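Local coordinates for protein butyryl-CoA dehydrogenase (Marinomonas mediterranea, PDB 6CXT) that is an FAD-binding flavoprotein of the acyl-CoA dehydrogenase family, with a flavin site that includes residues of a second subunit, at residues G196-K201 with P208-F213. Residues are numbered along the deposited sequence; the frame is centred on the assembly and turned at random.
Sequences GNDYHK and PLNQVF. With FAD (flavin-adenine dinucleotide), chain D.
Asn210 ND2 grips the 196-201 loop, giving one hydrogen to Asp198 OD1 and the other to Gly196 O. The first bond is 2.7 Å, with Asp198 OD1 close to the amide plane and offering its anti lone pair; the second, ND2 to Gly196 O, is 3.0 Å and more bent (149° at the hydrogen). Turning CG away from its own carbonyl carbon, chi1 -51°, lets Asn210 lie alongside Asp198. Backbone bonds flank this grip: Gly196 N gives to Gln211 O at 2.9 Å, and Tyr199 N to Leu209 O, also at 2.9 Å and almost straight. The Tyr199 ring lies obliquely to the strand backbone, its CD2 3.9 Å from Leu209 CG, while its OH makes a weak hydrogen bond to Ser155 O. Lys201 CD, 3.9 Å from Leu209 CD2, crosses that side chain at about a right angle; Leu209 CD1 lies 3.7 Å from C6 of the flavin.

One water links Asn197 O to Gln211 N; another joins Tyr199 O, Lys201 NZ and Leu209 N. Lys201 NZ is hydrogen-bonded to Ala207 O and Leu204 O as well, and Leu344 of the second subunit packs on Tyr199 and Leu209. Ser161 OG bonds Asp198 OD1, and Ser161 N weakly bonds Asn210 OD1. Held at both ends, the buried Asn210 amide has its rotation fixed, tying this middle-domain loop to the strand that sets Leu209 against the flavin.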
ATOM      1  N   GLY B 196       2.737  39.775  -0.733  1.00 20.32           N
ATOM      2  CA  GLY B 196       4.076  39.387  -0.261  1.00 19.18           C
ATOM      3  C   GLY B 196       4.888  38.793  -1.407  1.00 18.30           C
ATOM      4  O   GLY B 196       4.339  38.442  -2.471  1.00 17.49           O
ATOM      5  N   ASN B 197       6.207  38.637  -1.201  1.00 19.23           N
ATOM      6  CA  ASN B 197       7.034  38.040  -2.242  1.00 21.01           C
ATOM      7  C   ASN B 197       6.605  36.564  -2.459  1.00 20.40           C
ATOM      8  O   ASN B 197       6.053  35.944  -1.540  1.00 18.37           O
ATOM      9  CB  ASN B 197       8.532  38.084  -1.815  1.00 23.43           C
ATOM     10  CG  ASN B 197       9.138  39.486  -1.960  1.00 27.84           C
ATOM     11  OD1 ASN B 197       8.536  40.365  -2.537  1.00 27.95           O
ATOM     12  ND2 ASN B 197      10.346  39.665  -1.485  1.00 28.77           N
ATOM     13  N   ASP B 198       6.882  36.033  -3.629  1.00 19.93           N
ATOM     14  CA  ASP B 198       6.588  34.661  -3.955  1.00 20.14           C
ATOM     15  C   ASP B 198       7.201  33.728  -2.898  1.00 19.52           C
ATOM     16  O   ASP B 198       8.308  33.887  -2.560  1.00 19.47           O
ATOM     17  CB  ASP B 198       7.198  34.305  -5.309  1.00 21.52           C
ATOM     18  CG  ASP B 198       6.570  35.038  -6.473  1.00 25.56           C
ATOM     19  OD1 ASP B 198       5.597  35.744  -6.303  1.00 24.32           O
ATOM     20  OD2 ASP B 198       7.057  34.880  -7.577  1.00 26.70           O
ATOM     21  N   TYR B 199       6.447  32.783  -2.371  1.00 18.23           N
ATOM     22  CA  TYR B 199       6.993  31.835  -1.432  1.00 19.20           C
ATOM     23  C   TYR B 199       7.967  30.909  -2.107  1.00 17.88           C
ATOM     24  O   TYR B 199       7.731  30.464  -3.231  1.00 19.83           O
ATOM     25  CB  TYR B 199       5.912  30.911  -0.904  1.00 21.46           C
ATOM     26  CG  TYR B 199       4.990  31.555   0.064  1.00 23.70           C
ATOM     27  CD1 TYR B 199       5.477  32.061   1.297  1.00 29.15           C
ATOM     28  CD2 TYR B 199       3.630  31.624  -0.200  1.00 24.63           C
ATOM     29  CE1 TYR B 199       4.608  32.643   2.230  1.00 28.52           C
ATOM     30  CE2 TYR B 199       2.752  32.194   0.720  1.00 26.65           C
ATOM     31  CZ  TYR B 199       3.265  32.703   1.919  1.00 31.61           C
ATOM     32  OH  TYR B 199       2.412  33.269   2.834  1.00 37.87           O
ATOM     33  N   HIS B 200       8.993  30.565  -1.337  1.00 17.63           N
ATOM     34  CA  HIS B 200       9.857  29.421  -1.703  1.00 19.08           C
ATOM     35  C   HIS B 200       9.129  28.188  -1.252  1.00 15.58           C
ATOM     36  O   HIS B 200       8.725  28.084  -0.058  1.00 16.10           O
ATOM     37  CB  HIS B 200      11.171  29.522  -0.986  1.00 20.03           C
ATOM     38  CG  HIS B 200      11.989  30.684  -1.458  1.00 23.77           C
ATOM     39  ND1 HIS B 200      12.581  30.713  -2.695  1.00 27.53           N
ATOM     40  CD2 HIS B 200      12.274  31.868  -0.874  1.00 27.32           C
ATOM     41  CE1 HIS B 200      13.205  31.868  -2.864  1.00 28.31           C
ATOM     42  NE2 HIS B 200      13.033  32.583  -1.768  1.00 28.48           N
ATOM     43  N   LYS B 201       8.971  27.251  -2.192  1.00 15.14           N
ATOM     44  CA  LYS B 201       8.172  26.059  -1.891  1.00 15.10           C
ATOM     45  C   LYS B 201       8.720  24.844  -2.649  1.00 15.11           C
ATOM     46  O   LYS B 201       9.682  24.940  -3.460  1.00 14.99           O
ATOM     47  CB  LYS B 201       6.671  26.314  -2.250  1.00 14.64           C
ATOM     48  CG  LYS B 201       6.438  26.611  -3.726  1.00 17.58           C
ATOM     49  CD  LYS B 201       5.020  27.150  -3.981  1.00 18.58           C
ATOM     50  CE  LYS B 201       4.630  27.069  -5.440  1.00 18.29           C
ATOM     51  NZ  LYS B 201       5.453  27.999  -6.222  1.00 19.61           N
ATOM     52  N   PRO B 208       3.583  31.398  -9.209  1.00 18.71           N
ATOM     53  CA  PRO B 208       3.814  32.159  -7.984  1.00 17.33           C
ATOM     54  C   PRO B 208       2.794  31.784  -6.920  1.00 16.33           C
ATOM     55  O   PRO B 208       1.634  31.503  -7.264  1.00 19.58           O
ATOM     56  CB  PRO B 208       3.531  33.626  -8.408  1.00 17.16           C
ATOM     57  CG  PRO B 208       3.691  33.619  -9.845  1.00 18.11           C
ATOM     58  CD  PRO B 208       3.222  32.263 -10.340  1.00 18.32           C
ATOM     59  N   LEU B 209       3.213  31.785  -5.662  1.00 16.18           N
ATOM     60  CA  LEU B 209       2.280  31.571  -4.544  1.00 17.69           C
ATOM     61  C   LEU B 209       2.519  32.712  -3.549  1.00 15.84           C
ATOM     62  O   LEU B 209       3.630  32.944  -3.098  1.00 16.78           O
ATOM     63  CB  LEU B 209       2.528  30.189  -3.861  1.00 15.60           C
ATOM     64  CG  LEU B 209       1.452  29.776  -2.871  1.00 16.77           C
ATOM     65  CD1 LEU B 209       0.073  29.605  -3.502  1.00 16.43           C
ATOM     66  CD2 LEU B 209       1.852  28.462  -2.180  1.00 16.63           C
ATOM     67  N   ASN B 210       1.447  33.404  -3.151  1.00 17.00           N
ATOM     68  CA  ASN B 210       1.665  34.595  -2.343  1.00 16.59           C
ATOM     69  C   ASN B 210       0.578  34.840  -1.305  1.00 18.09           C
ATOM     70  O   ASN B 210      -0.588  34.515  -1.512  1.00 17.25           O
ATOM     71  CB  ASN B 210       1.605  35.866  -3.276  1.00 16.97           C
ATOM     72  CG  ASN B 210       2.476  35.751  -4.484  1.00 16.15           C
ATOM     73  OD1 ASN B 210       2.050  35.207  -5.498  1.00 17.34           O
ATOM     74  ND2 ASN B 210       3.706  36.288  -4.398  1.00 15.83           N
ATOM     75  N   GLN B 211       0.976  35.519  -0.246  1.00 17.99           N
ATOM     76  CA  GLN B 211       0.002  36.134   0.671  1.00 21.50           C
ATOM     77  C   GLN B 211      -0.512  37.450  -0.003  1.00 20.23           C
ATOM     78  O   GLN B 211       0.292  38.201  -0.591  1.00 18.31           O
ATOM     79  CB  GLN B 211       0.719  36.446   1.971  1.00 24.82           C
ATOM     80  CG  GLN B 211      -0.221  36.811   3.094  1.00 36.61           C
ATOM     81  CD  GLN B 211       0.433  36.557   4.414  1.00 50.02           C
ATOM     82  OE1 GLN B 211       1.463  37.158   4.730  1.00 54.12           O
ATOM     83  NE2 GLN B 211      -0.132  35.631   5.182  1.00 56.07           N
ATOM     84  N   VAL B 212      -1.819  37.685   0.094  1.00 20.50           N
ATOM     85  CA  VAL B 212      -2.421  38.902  -0.470  1.00 21.46           C
ATOM     86  C   VAL B 212      -3.298  39.455   0.643  1.00 22.38           C
ATOM     87  O   VAL B 212      -4.074  38.686   1.250  1.00 24.75           O
ATOM     88  CB  VAL B 212      -3.272  38.671  -1.735  1.00 20.89           C
ATOM     89  CG1 VAL B 212      -3.771  40.039  -2.290  1.00 21.52           C
ATOM     90  CG2 VAL B 212      -2.476  37.934  -2.844  1.00 21.61           C
ATOM     91  N   PHE B 213      -3.117  40.749   0.958  1.00 21.85           N
ATOM     92  CA  PHE B 213      -3.938  41.424   2.001  1.00 23.32           C
ATOM     93  C   PHE B 213      -4.847  42.488   1.337  1.00 24.59           C
ATOM     94  O   PHE B 213      -4.432  43.170   0.384  1.00 22.02           O
ATOM     95  CB  PHE B 213      -3.083  42.001   3.157  1.00 26.98           C
ATOM     96  CG  PHE B 213      -3.914  42.341   4.388  1.00 40.46           C
ATOM     97  CD1 PHE B 213      -4.209  41.357   5.365  1.00 41.09           C
ATOM     98  CD2 PHE B 213      -4.486  43.650   4.570  1.00 47.49           C
ATOM     99  CE1 PHE B 213      -5.015  41.667   6.485  1.00 46.15           C
ATOM    100  CE2 PHE B 213      -5.295  43.943   5.694  1.00 40.81           C
ATOM    101  CZ  PHE B 213      -5.559  42.955   6.641  1.00 43.59           C
TER
HETATM  102  PA  FAD D 401      -5.505  22.280   6.581  1.00 20.46           P
HETATM  103  O1A FAD D 401      -6.897  22.517   6.027  1.00 22.42           O
HETATM  104  O2A FAD D 401      -4.952  22.930   7.838  1.00 21.99           O
HETATM  105  O5B FAD D 401      -5.283  20.669   6.650  1.00 21.52           O
HETATM  106  C5B FAD D 401      -4.150  20.071   7.322  1.00 20.34           C
HETATM  107  C4B FAD D 401      -4.441  18.556   7.327  1.00 20.31           C
HETATM  108  O4B FAD D 401      -5.698  18.300   8.005  1.00 21.79           O
HETATM  109  C3B FAD D 401      -4.575  18.018   5.907  1.00 21.48           C
HETATM  110  O3B FAD D 401      -4.057  16.683   5.985  1.00 21.94           O
HETATM  111  C2B FAD D 401      -6.106  17.926   5.723  1.00 21.26           C
HETATM  112  O2B FAD D 401      -6.521  16.988   4.699  1.00 21.53           O
HETATM  113  C1B FAD D 401      -6.580  17.575   7.165  1.00 21.91           C
HETATM  114  N9A FAD D 401      -8.003  17.950   7.302  1.00 22.91           N
HETATM  115  C8A FAD D 401      -8.524  19.204   7.382  1.00 25.45           C
HETATM  116  N7A FAD D 401      -9.903  19.137   7.391  1.00 25.52           N
HETATM  117  C5A FAD D 401     -10.260  17.826   7.295  1.00 24.61           C
HETATM  118  C6A FAD D 401     -11.515  17.031   7.261  1.00 26.22           C
HETATM  119  N6A FAD D 401     -12.757  17.631   7.291  1.00 23.55           N
HETATM  120  N1A FAD D 401     -11.395  15.672   7.158  1.00 26.22           N
HETATM  121  C2A FAD D 401     -10.184  15.020   7.094  1.00 24.88           C
HETATM  122  N3A FAD D 401      -9.015  15.697   7.146  1.00 20.63           N
HETATM  123  C4A FAD D 401      -8.987  17.055   7.235  1.00 22.65           C
HETATM  124  N1  FAD D 401      -5.699  28.501  -2.085  1.00 22.50           N
HETATM  125  C2  FAD D 401      -6.351  29.510  -2.768  1.00 23.13           C
HETATM  126  O2  FAD D 401      -7.315  30.055  -2.163  1.00 25.50           O
HETATM  127  N3  FAD D 401      -5.997  29.934  -4.015  1.00 23.03           N
HETATM  128  C4  FAD D 401      -4.923  29.415  -4.645  1.00 23.31           C
HETATM  129  O4  FAD D 401      -4.616  29.819  -5.767  1.00 24.02           O
HETATM  130  C4X FAD D 401      -4.149  28.321  -3.962  1.00 23.41           C
HETATM  131  N5  FAD D 401      -3.043  27.758  -4.498  1.00 23.01           N
HETATM  132  C5X FAD D 401      -2.303  26.816  -3.850  1.00 21.15           C
HETATM  133  C6  FAD D 401      -1.152  26.298  -4.501  1.00 20.91           C
HETATM  134  C7  FAD D 401      -0.361  25.336  -3.837  1.00 21.95           C
HETATM  135  C7M FAD D 401       0.880  24.820  -4.520  1.00 20.66           C
HETATM  136  C8  FAD D 401      -0.730  24.868  -2.490  1.00 22.01           C
HETATM  137  C8M FAD D 401       0.094  23.838  -1.793  1.00 19.36           C
HETATM  138  C9  FAD D 401      -1.890  25.354  -1.851  1.00 20.05           C
HETATM  139  C9A FAD D 401      -2.688  26.318  -2.509  1.00 21.96           C
HETATM  140  N10 FAD D 401      -3.857  26.875  -1.900  1.00 20.75           N
HETATM  141  C10 FAD D 401      -4.595  27.882  -2.615  1.00 24.46           C
HETATM  142  C1' FAD D 401      -4.290  26.475  -0.569  1.00 20.19           C
HETATM  143  C2' FAD D 401      -4.911  25.060  -0.644  1.00 21.25           C
HETATM  144  O2' FAD D 401      -6.191  25.024  -1.297  1.00 22.41           O
HETATM  145  C3' FAD D 401      -4.925  24.473   0.758  1.00 21.65           C
HETATM  146  O3' FAD D 401      -3.545  24.283   1.134  1.00 21.00           O
HETATM  147  C4' FAD D 401      -5.788  23.226   1.016  1.00 21.48           C
HETATM  148  O4' FAD D 401      -7.209  23.559   0.893  1.00 23.58           O
HETATM  149  C5' FAD D 401      -5.544  22.661   2.423  1.00 23.40           C
HETATM  150  O5' FAD D 401      -5.678  23.736   3.361  1.00 21.91           O
HETATM  151  P   FAD D 401      -4.555  23.952   4.441  1.00 22.98           P
HETATM  152  O1P FAD D 401      -4.947  25.110   5.364  1.00 22.41           O
HETATM  153  O2P FAD D 401      -3.171  24.074   3.834  1.00 21.90           O
HETATM  154  O3P FAD D 401      -4.509  22.640   5.365  1.00 20.24           O
HETATM  155  O   HOH W   1       3.885  36.009   0.060  1.00 20.63           O
HETATM  156  O   HOH W   2       5.969  30.849  -5.208  1.00 16.95           O